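Side-chain contacts in glucose-binding protein (PDB 2B3F), which binds galactose in a sugar-binding pocket and probably serves as the capturing component of a binding-protein-dependent sugar transport system: residues M69-G73 with T74-A78; K99-I102 with D103-S106; S314-R318 with L319-P323. One frame throughout, in Å; residues are numbered along the deposited sequence.

Interaction 1: residues M69-G73 with T74-A78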
ATOM      1  N   MET A  69      -6.435   6.482   8.568  1.00 15.30           N
ATOM      2  CA  MET A  69      -7.885   6.478   8.685  1.00 16.10           C
ATOM      3  C   MET A  69      -8.499   5.108   8.601  1.00 16.21           C
ATOM      4  O   MET A  69      -9.552   4.896   9.161  1.00 16.15           O
ATOM      5  CB  MET A  69      -8.509   7.412   7.661  1.00 17.89           C
ATOM      6  CG  MET A  69      -8.214   8.857   7.941  1.00 19.05           C
ATOM      7  SD  MET A  69      -8.825   9.356   9.576  1.00 28.26           S
ATOM      8  CE  MET A  69      -8.116  10.991   9.715  1.00 28.31           C
ATOM      9  N   GLU A  70      -7.845   4.155   7.933  1.00 16.21           N
ATOM     10  CA  GLU A  70      -8.363   2.780   7.918  1.00 16.91           C
ATOM     11  C   GLU A  70      -8.447   2.239   9.343  1.00 16.68           C
ATOM     12  O   GLU A  70      -9.472   1.704   9.760  1.00 16.84           O
ATOM     13  CB  GLU A  70      -7.482   1.874   7.040  1.00 16.93           C
ATOM     14  CG  GLU A  70      -7.844   0.390   7.066  1.00 17.37           C
ATOM     15  CD  GLU A  70      -6.904  -0.456   6.233  1.00 19.09           C
ATOM     16  OE1 GLU A  70      -6.745  -0.034   5.050  1.00 18.06           O
ATOM     17  OE2 GLU A  70      -6.323  -1.502   6.747  1.00 20.84           O
ATOM     18  N   LEU A  71      -7.335   2.344  10.065  1.00 16.82           N
ATOM     19  CA  LEU A  71      -7.276   1.908  11.466  1.00 16.58           C
ATOM     20  C   LEU A  71      -8.298   2.661  12.317  1.00 16.46           C
ATOM     21  O   LEU A  71      -9.097   2.066  13.043  1.00 17.00           O
ATOM     22  CB  LEU A  71      -5.881   2.188  12.012  1.00 16.51           C
ATOM     23  CG  LEU A  71      -5.610   2.052  13.515  1.00 16.34           C
ATOM     24  CD1 LEU A  71      -5.752   0.616  13.979  1.00 17.03           C
ATOM     25  CD2 LEU A  71      -4.219   2.584  13.784  1.00 17.44           C
ATOM     26  N   ILE A  72      -8.237   3.983  12.243  1.00 16.38           N
ATOM     27  CA  ILE A  72      -9.001   4.811  13.173  1.00 17.10           C
ATOM     28  C   ILE A  72     -10.506   4.683  12.950  1.00 16.82           C
ATOM     29  O   ILE A  72     -11.268   4.469  13.889  1.00 17.60           O
ATOM     30  CB  ILE A  72      -8.560   6.291  13.100  1.00 17.16           C
ATOM     31  CG1 ILE A  72      -7.083   6.454  13.502  1.00 18.62           C
ATOM     32  CG2 ILE A  72      -9.440   7.167  13.991  1.00 18.15           C
ATOM     33  CD1 ILE A  72      -6.654   5.766  14.767  1.00 20.83           C
ATOM     34  N   GLY A  73     -10.922   4.760  11.692  1.00 16.96           N
ATOM     35  CA  GLY A  73     -12.334   4.881  11.360  1.00 17.40           C
ATOM     36  C   GLY A  73     -13.126   3.599  11.448  1.00 17.93           C
ATOM     37  O   GLY A  73     -14.355   3.631  11.285  1.00 19.52           O
ATOM     38  N   THR A  74     -12.453   2.471  11.684  1.00 17.81           N
ATOM     39  CA  THR A  74     -13.170   1.196  11.803  1.00 17.75           C
ATOM     40  C   THR A  74     -13.150   0.652  13.237  1.00 17.97           C
ATOM     41  O   THR A  74     -14.119   0.877  13.967  1.00 18.93           O
ATOM     42  CB  THR A  74     -12.689   0.194  10.754  1.00 18.15           C
ATOM     43  OG1 THR A  74     -12.863   0.790   9.448  1.00 18.91           O
ATOM     44  CG2 THR A  74     -13.508  -1.092  10.819  1.00 17.92           C
ATOM     45  N   TRP A  75     -12.091  -0.041  13.654  1.00 17.50           N
ATOM     46  CA  TRP A  75     -12.162  -0.776  14.940  1.00 17.71           C
ATOM     47  C   TRP A  75     -11.798   0.082  16.146  1.00 18.03           C
ATOM     48  O   TRP A  75     -12.194  -0.252  17.271  1.00 17.98           O
ATOM     49  CB  TRP A  75     -11.400  -2.130  14.891  1.00 18.32           C
ATOM     50  CG  TRP A  75     -11.979  -2.991  13.805  1.00 17.41           C
ATOM     51  CD1 TRP A  75     -11.357  -3.431  12.669  1.00 18.63           C
ATOM     52  CD2 TRP A  75     -13.332  -3.428  13.715  1.00 17.40           C
ATOM     53  NE1 TRP A  75     -12.243  -4.127  11.886  1.00 18.16           N
ATOM     54  CE2 TRP A  75     -13.464  -4.138  12.497  1.00 17.06           C
ATOM     55  CE3 TRP A  75     -14.454  -3.285  14.537  1.00 17.20           C
ATOM     56  CZ2 TRP A  75     -14.669  -4.709  12.092  1.00 18.13           C
ATOM     57  CZ3 TRP A  75     -15.652  -3.847  14.130  1.00 18.42           C
ATOM     58  CH2 TRP A  75     -15.752  -4.549  12.912  1.00 18.20           C
ATOM     59  N   VAL A  76     -11.089   1.186  15.904  1.00 17.94           N
ATOM     60  CA  VAL A  76     -10.772   2.155  16.969  1.00 17.61           C
ATOM     61  C   VAL A  76     -12.002   2.959  17.383  1.00 18.32           C
ATOM     62  O   VAL A  76     -12.375   2.963  18.582  1.00 18.48           O
ATOM     63  CB  VAL A  76      -9.601   3.069  16.576  1.00 17.48           C
ATOM     64  CG1 VAL A  76      -9.411   4.175  17.600  1.00 15.78           C
ATOM     65  CG2 VAL A  76      -8.309   2.236  16.427  1.00 18.22           C
ATOM     66  N   VAL A  77     -12.665   3.619  16.431  1.00 18.64           N
ATOM     67  CA  VAL A  77     -13.883   4.374  16.764  1.00 19.10           C
ATOM     68  C   VAL A  77     -14.980   3.479  17.333  1.00 19.71           C
ATOM     69  O   VAL A  77     -15.839   3.945  18.083  1.00 20.04           O
ATOM     70  CB  VAL A  77     -14.472   5.192  15.574  1.00 19.62           C
ATOM     71  CG1 VAL A  77     -13.522   6.297  15.154  1.00 21.90           C
ATOM     72  CG2 VAL A  77     -14.815   4.305  14.421  1.00 20.76           C
ATOM     73  N   ALA A  78     -14.952   2.200  16.979  1.00 20.09           N
ATOM     74  CA  ALA A  78     -15.902   1.232  17.515  1.00 20.67           C
ATOM     75  C   ALA A  78     -15.523   0.716  18.908  1.00 21.28           C
ATOM     76  O   ALA A  78     -16.228  -0.137  19.446  1.00 21.00           O
ATOM     77  CB  ALA A  78     -16.070   0.080  16.549  1.00 21.04           C
TER
HETATM   78  O   HOH W   1     -11.865   3.166   8.678  1.00 18.49           O
HETATM   79  O   HOH W   2      -9.474  -0.638  12.454  1.00 22.24           O

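Interaction 2: residues K99-I102 with D103-S106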
ATOM      1  N   LYS A  99       7.634  11.224  13.740  1.00 22.93           N
ATOM      2  CA  LYS A  99       6.474  11.829  14.385  1.00 23.59           C
ATOM      3  C   LYS A  99       5.214  11.713  13.528  1.00 22.51           C
ATOM      4  O   LYS A  99       4.118  11.489  14.053  1.00 22.96           O
ATOM      5  CB  LYS A  99       6.741  13.306  14.667  1.00 24.46           C
ATOM      6  CG  LYS A  99       5.622  13.989  15.443  1.00 25.60           C
ATOM      7  CD  LYS A  99       5.678  15.514  15.321  1.00 28.14           C
ATOM      8  CE  LYS A  99       4.520  16.151  16.085  1.00 30.37           C
ATOM      9  NZ  LYS A  99       3.171  15.777  15.512  1.00 33.89           N
ATOM     10  N   GLY A 100       5.382  11.887  12.220  1.00 22.68           N
ATOM     11  CA  GLY A 100       4.273  11.801  11.262  1.00 21.90           C
ATOM     12  C   GLY A 100       3.593  10.448  11.280  1.00 21.56           C
ATOM     13  O   GLY A 100       2.372  10.355  11.142  1.00 21.71           O
ATOM     14  N   LEU A 101       4.392   9.400  11.449  1.00 20.55           N
ATOM     15  CA  LEU A 101       3.862   8.038  11.590  1.00 20.10           C
ATOM     16  C   LEU A 101       3.131   7.851  12.920  1.00 19.42           C
ATOM     17  O   LEU A 101       2.044   7.280  12.959  1.00 18.98           O
ATOM     18  CB  LEU A 101       4.982   7.013  11.424  1.00 20.15           C
ATOM     19  CG  LEU A 101       4.573   5.550  11.371  1.00 19.71           C
ATOM     20  CD1 LEU A 101       3.578   5.264  10.236  1.00 20.19           C
ATOM     21  CD2 LEU A 101       5.822   4.687  11.205  1.00 19.00           C
ATOM     22  N   ILE A 102       3.709   8.350  14.016  1.00 19.51           N
ATOM     23  CA  ILE A 102       3.021   8.310  15.301  1.00 19.87           C
ATOM     24  C   ILE A 102       1.656   9.004  15.183  1.00 19.07           C
ATOM     25  O   ILE A 102       0.650   8.539  15.727  1.00 18.70           O
ATOM     26  CB  ILE A 102       3.857   8.971  16.447  1.00 20.25           C
ATOM     27  CG1 ILE A 102       5.179   8.224  16.674  1.00 21.47           C
ATOM     28  CG2 ILE A 102       3.049   9.002  17.754  1.00 20.34           C
ATOM     29  CD1 ILE A 102       5.021   6.845  17.223  1.00 23.90           C
ATOM     30  N   ASP A 103       1.627  10.116  14.455  1.00 19.71           N
ATOM     31  CA  ASP A 103       0.374  10.838  14.282  1.00 20.76           C
ATOM     32  C   ASP A 103      -0.699   9.984  13.608  1.00 20.14           C
ATOM     33  O   ASP A 103      -1.843  10.023  14.022  1.00 20.70           O
ATOM     34  CB  ASP A 103       0.591  12.122  13.490  1.00 21.89           C
ATOM     35  CG  ASP A 103       1.385  13.179  14.260  1.00 25.39           C
ATOM     36  OD1 ASP A 103       1.490  13.117  15.515  1.00 29.58           O
ATOM     37  OD2 ASP A 103       1.895  14.104  13.589  1.00 31.72           O
ATOM     38  N   LEU A 104      -0.330   9.178  12.608  1.00 19.98           N
ATOM     39  CA  LEU A 104      -1.308   8.346  11.873  1.00 19.95           C
ATOM     40  C   LEU A 104      -1.933   7.252  12.700  1.00 19.96           C
ATOM     41  O   LEU A 104      -3.020   6.771  12.381  1.00 19.74           O
ATOM     42  CB  LEU A 104      -0.650   7.656  10.681  1.00 19.83           C
ATOM     43  CG  LEU A 104      -0.298   8.461   9.455  1.00 22.04           C
ATOM     44  CD1 LEU A 104       0.383   7.555   8.469  1.00 22.14           C
ATOM     45  CD2 LEU A 104      -1.544   9.088   8.828  1.00 22.10           C
ATOM     46  N   ILE A 105      -1.232   6.815  13.740  1.00 19.51           N
ATOM     47  CA  ILE A 105      -1.713   5.716  14.594  1.00 19.95           C
ATOM     48  C   ILE A 105      -2.313   6.208  15.925  1.00 20.12           C
ATOM     49  O   ILE A 105      -2.747   5.394  16.749  1.00 20.09           O
ATOM     50  CB  ILE A 105      -0.591   4.659  14.855  1.00 19.56           C
ATOM     51  CG1 ILE A 105       0.643   5.312  15.513  1.00 20.03           C
ATOM     52  CG2 ILE A 105      -0.170   4.026  13.554  1.00 20.73           C
ATOM     53  CD1 ILE A 105       1.735   4.353  15.903  1.00 20.81           C
ATOM     54  N   SER A 106      -2.366   7.529  16.088  1.00 20.64           N
ATOM     55  CA  SER A 106      -2.790   8.183  17.329  1.00 21.36           C
ATOM     56  C   SER A 106      -4.164   8.815  17.147  1.00 21.87           C
ATOM     57  O   SER A 106      -4.453   9.371  16.092  1.00 23.08           O
ATOM     58  CB  SER A 106      -1.776   9.267  17.710  1.00 21.14           C
ATOM     59  OG  SER A 106      -0.529   8.700  18.077  1.00 21.74           O
TER

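Interaction 3: residues S314-R318 with L319-P323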
ATOM      1  N   SER A 314       9.281  -3.450   1.265  1.00 16.11           N
ATOM      2  CA  SER A 314       9.076  -2.256   2.079  1.00 15.77           C
ATOM      3  C   SER A 314      10.386  -1.931   2.788  1.00 16.82           C
ATOM      4  O   SER A 314      11.309  -2.738   2.816  1.00 18.06           O
ATOM      5  CB  SER A 314       8.008  -2.502   3.144  1.00 15.83           C
ATOM      6  OG  SER A 314       8.102  -3.790   3.727  1.00 15.92           O
ATOM      7  N   ILE A 315      10.415  -0.748   3.384  1.00 16.36           N
ATOM      8  CA  ILE A 315      11.498  -0.364   4.283  1.00 16.12           C
ATOM      9  C   ILE A 315      10.969  -0.426   5.724  1.00 16.12           C
ATOM     10  O   ILE A 315       9.764  -0.518   5.966  1.00 15.64           O
ATOM     11  CB  ILE A 315      12.065   1.035   3.912  1.00 15.71           C
ATOM     12  CG1 ILE A 315      11.024   2.134   4.155  1.00 16.58           C
ATOM     13  CG2 ILE A 315      12.579   1.022   2.470  1.00 14.43           C
ATOM     14  CD1 ILE A 315      11.435   3.555   3.786  1.00 16.18           C
ATOM     15  N   ALA A 316      11.892  -0.382   6.698  1.00 15.94           N
ATOM     16  CA  ALA A 316      11.490  -0.382   8.084  1.00 16.26           C
ATOM     17  C   ALA A 316      10.816   0.947   8.444  1.00 15.23           C
ATOM     18  O   ALA A 316      11.153   1.989   7.888  1.00 16.07           O
ATOM     19  CB  ALA A 316      12.713  -0.602   8.981  1.00 16.97           C
ATOM     20  N   ALA A 317       9.881   0.883   9.377  1.00 15.29           N
ATOM     21  CA  ALA A 317       9.296   2.092   9.986  1.00 15.88           C
ATOM     22  C   ALA A 317      10.263   2.703  11.026  1.00 16.45           C
ATOM     23  O   ALA A 317      10.281   3.916  11.216  1.00 16.83           O
ATOM     24  CB  ALA A 317       7.979   1.781  10.638  1.00 15.94           C
ATOM     25  N   ARG A 318      11.045   1.861  11.688  1.00 16.75           N
ATOM     26  CA  ARG A 318      11.989   2.339  12.721  1.00 17.32           C
ATOM     27  C   ARG A 318      13.057   3.218  12.122  1.00 17.67           C
ATOM     28  O   ARG A 318      13.692   2.845  11.129  1.00 18.09           O
ATOM     29  CB  ARG A 318      12.660   1.175  13.434  1.00 17.78           C
ATOM     30  CG  ARG A 318      11.774   0.493  14.439  1.00 18.72           C
ATOM     31  CD  ARG A 318      12.566  -0.530  15.193  1.00 19.93           C
ATOM     32  NE  ARG A 318      13.550   0.129  16.062  1.00 20.28           N
ATOM     33  CZ  ARG A 318      13.372   0.383  17.347  1.00 20.75           C
ATOM     34  NH1 ARG A 318      12.285   0.005  17.997  1.00 19.25           N
ATOM     35  NH2 ARG A 318      14.346   0.993  18.005  1.00 22.12           N
ATOM     36  N   LEU A 319      13.313   4.364  12.773  1.00 17.57           N
ATOM     37  CA  LEU A 319      14.359   5.284  12.334  1.00 17.91           C
ATOM     38  C   LEU A 319      15.781   4.680  12.385  1.00 17.03           C
ATOM     39  O   LEU A 319      16.650   5.111  11.631  1.00 17.17           O
ATOM     40  CB  LEU A 319      14.320   6.575  13.173  1.00 17.90           C
ATOM     41  CG  LEU A 319      13.096   7.482  13.047  1.00 19.08           C
ATOM     42  CD1 LEU A 319      12.985   8.463  14.217  1.00 19.14           C
ATOM     43  CD2 LEU A 319      13.144   8.228  11.748  1.00 19.58           C
ATOM     44  N   ASP A 320      16.010   3.694  13.259  1.00 17.88           N
ATOM     45  CA  ASP A 320      17.350   3.133  13.466  1.00 18.65           C
ATOM     46  C   ASP A 320      17.678   1.950  12.550  1.00 19.45           C
ATOM     47  O   ASP A 320      18.701   1.272  12.715  1.00 18.97           O
ATOM     48  CB  ASP A 320      17.608   2.785  14.951  1.00 18.84           C
ATOM     49  CG  ASP A 320      16.729   1.675  15.493  1.00 21.93           C
ATOM     50  OD1 ASP A 320      15.862   1.125  14.746  1.00 23.06           O
ATOM     51  OD2 ASP A 320      16.906   1.330  16.702  1.00 22.67           O
ATOM     52  N   SER A 321      16.810   1.714  11.557  1.00 19.18           N
ATOM     53  CA  SER A 321      17.023   0.654  10.595  1.00 19.59           C
ATOM     54  C   SER A 321      18.417   0.684   9.947  1.00 19.81           C
ATOM     55  O   SER A 321      18.922   1.740   9.575  1.00 19.97           O
ATOM     56  CB  SER A 321      15.934   0.725   9.505  1.00 19.30           C
ATOM     57  OG  SER A 321      16.076  -0.351   8.575  1.00 17.77           O
ATOM     58  N   ASP A 322      19.009  -0.498   9.789  1.00 20.91           N
ATOM     59  CA  ASP A 322      20.337  -0.660   9.188  1.00 21.43           C
ATOM     60  C   ASP A 322      20.240  -0.809   7.664  1.00 22.08           C
ATOM     61  O   ASP A 322      19.827  -1.860   7.181  1.00 21.65           O
ATOM     62  CB  ASP A 322      20.997  -1.910   9.781  1.00 21.82           C
ATOM     63  CG  ASP A 322      22.400  -2.173   9.240  1.00 22.68           C
ATOM     64  OD1 ASP A 322      22.901  -1.438   8.353  1.00 24.56           O
ATOM     65  OD2 ASP A 322      22.996  -3.171   9.705  1.00 27.12           O
ATOM     66  N   PRO A 323      20.653   0.216   6.901  1.00 22.67           N
ATOM     67  CA  PRO A 323      20.505   0.122   5.443  1.00 22.98           C
ATOM     68  C   PRO A 323      21.317  -0.986   4.771  1.00 23.53           C
ATOM     69  O   PRO A 323      20.993  -1.371   3.661  1.00 23.83           O
ATOM     70  CB  PRO A 323      20.950   1.498   4.935  1.00 23.10           C
ATOM     71  CG  PRO A 323      21.736   2.067   6.023  1.00 23.65           C
ATOM     72  CD  PRO A 323      21.266   1.496   7.305  1.00 23.04           C
TER
HETATM   73  O   HOH W   3      14.752   0.362   6.343  1.00 16.19           O

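Interaction 1: residues M69-G73 with T74-A78
Val76 lies against Leu71 and Ile72 where helix 69-76 widens into a pi-type turn, an arrangement best followed outward along the valine. Its CB rests 3.5 Å from Ile72 O, against the carbonyl of the preceding turn. Of the two methyls beyond, CG2 does most of the touching: it reaches Leu71 O at 3.5 Å and Leu71 CD1 at 3.9 Å, the two side chains slanting across each other, and it also meets Ile72 CD1, while CG1 only grazes Ile72 O, at 4.2 Å. With CG1 anti to the backbone N (chi1 172°), CG2 is turned back beside that N and onto the leucine. The widening shows in the backbone, where Val77 N bonds to Ile72 O at 3.0 Å, five residues back and almost in line with the carbonyl (C=O...N 168°). A water bridges Leu71 O and Trp75 N, donating to the carbonyl at 2.8 Å and accepting from the amide. A second water donates to both Met69 O and Thr74 OG1, the hydroxyl also bonding Glu354. Val76 and Ile72 pack on Trp112 of strand 110-115 and Tyr107 of strand 106-107, while Trp75 reaches to Leu50, Met54 and Leu55 of helix 44-55.

Interaction 2: residues K99-I102 with D103-S106
Lys99 and Asp103, one turn apart on helix 99-105 of this periplasmic binding protein, form an i to i+4 salt bridge on the helix's solvent side, while the last turn, before strand 106-107, is packed more closely. The exposed part is the simpler. The lysine chain runs out extended and bends at its end (chi4 -64°), which brings the ammonium round to the edge of the carboxylate, between its two oxygens and in their plane. NZ stands 2.9 Å from Asp103 OD2, on the syn lone pair of that oxygen, and makes a second, weak bond to OD1. Beneath this pair the backbone is regular, Asp103 N bonding to Lys99 O at 2.9 Å and Leu104 N to Gly100 O at 3.3 Å.

The packed part is built from aliphatic tips and carbonyls. Leu101 CD1 meets Leu104 CD1 at 4.3 Å, and Ile102 CD1 meets Ile105 CD1 at the same separation. Leu101 goes on to Met275 and Ser277 of strand 272-280, and the two isoleucines close on Phe88 of helix 85-91. Ile105 has its CG1 between the backbone N and the carbonyl carbon, a rotamer that presses CG1 to 3.2 Å from Ile102 O.

Ser106 ends the turn by returning its hydroxyl to the helix, its OG donating to Ile102 O at 2.6 Å. An alanine here has no hydroxyl, and Ile102 O would probably be left with Ile105 N on one face alone, the start of the strand less firmly tied to the helix end. As it stands, Ile102 O accepts two bonds from opposite faces of its carbonyl plane, Ile105 N lying 65° out of that plane on one face and Ser106 OG 43° out on the other.

Interaction 3: residues S314-R318 with L319-P323
Arg318 and Asp320 supply the ionic part of this loop contact, a salt bridge between residues two apart. The guanidinium presents NE and NH2 to the two carboxylate oxygens: NE gives a nearly straight bond to Asp320 OD1 at 2.8 Å (N-H...O 171°), and NH2 reaches OD2 at 2.9 Å. Both oxygens lie close to the guanidinium plane, yet the two flat groups are turned 35° apart, and OD2 is met from above the carboxylate. A bend in the arginine at chi3 (69°) carries its head over to the acid, and NH1 has its own bond to Gly300 O.

Backbone bonding adds a type I beta turn from Arg318 to Ser321, closed by a weak bond from Ser321 N to Arg318 O at 3.3 Å. By way of water, Ser321 OG is tied to Ala316 N: the water donates to the hydroxyl at 2.7 Å and accepts from the amide. Asp306 also bonds that hydroxyl.

The van der Waals share is small: Ala316 CB lies 3.4 Å from Ser321 OG and nearly as close to the serine CB. The loop joins helix 302-312 to helix 328-339; Ala316 leans on the former, Ile315 on the latter, and Arg318 reaches Trp93 and Ala96 of helix 93-96.

Overall arrangement
The three contacts succeed one another along the chain, and interaction 2 bridges the other two in space. Its centre lies about 14 Å from that of interaction 1 and about 16 Å from that of interaction 3, whereas the outer two are about 26 Å apart between centres, with nearest atoms about 13 Å apart. Leu71 CD2 packs 4.1 Å from Ile105 CA on one side; Leu101 CD2 meets Ala317 CB at 3.7 Å on the other. Interaction 1 comes nearest to the sugar: the Glu70 side chain is about 7 Å from the bound galactose and holds His66 of the pocket, a second-shell role. The Leu101 and Ala317 side chains are each about 12 Å away.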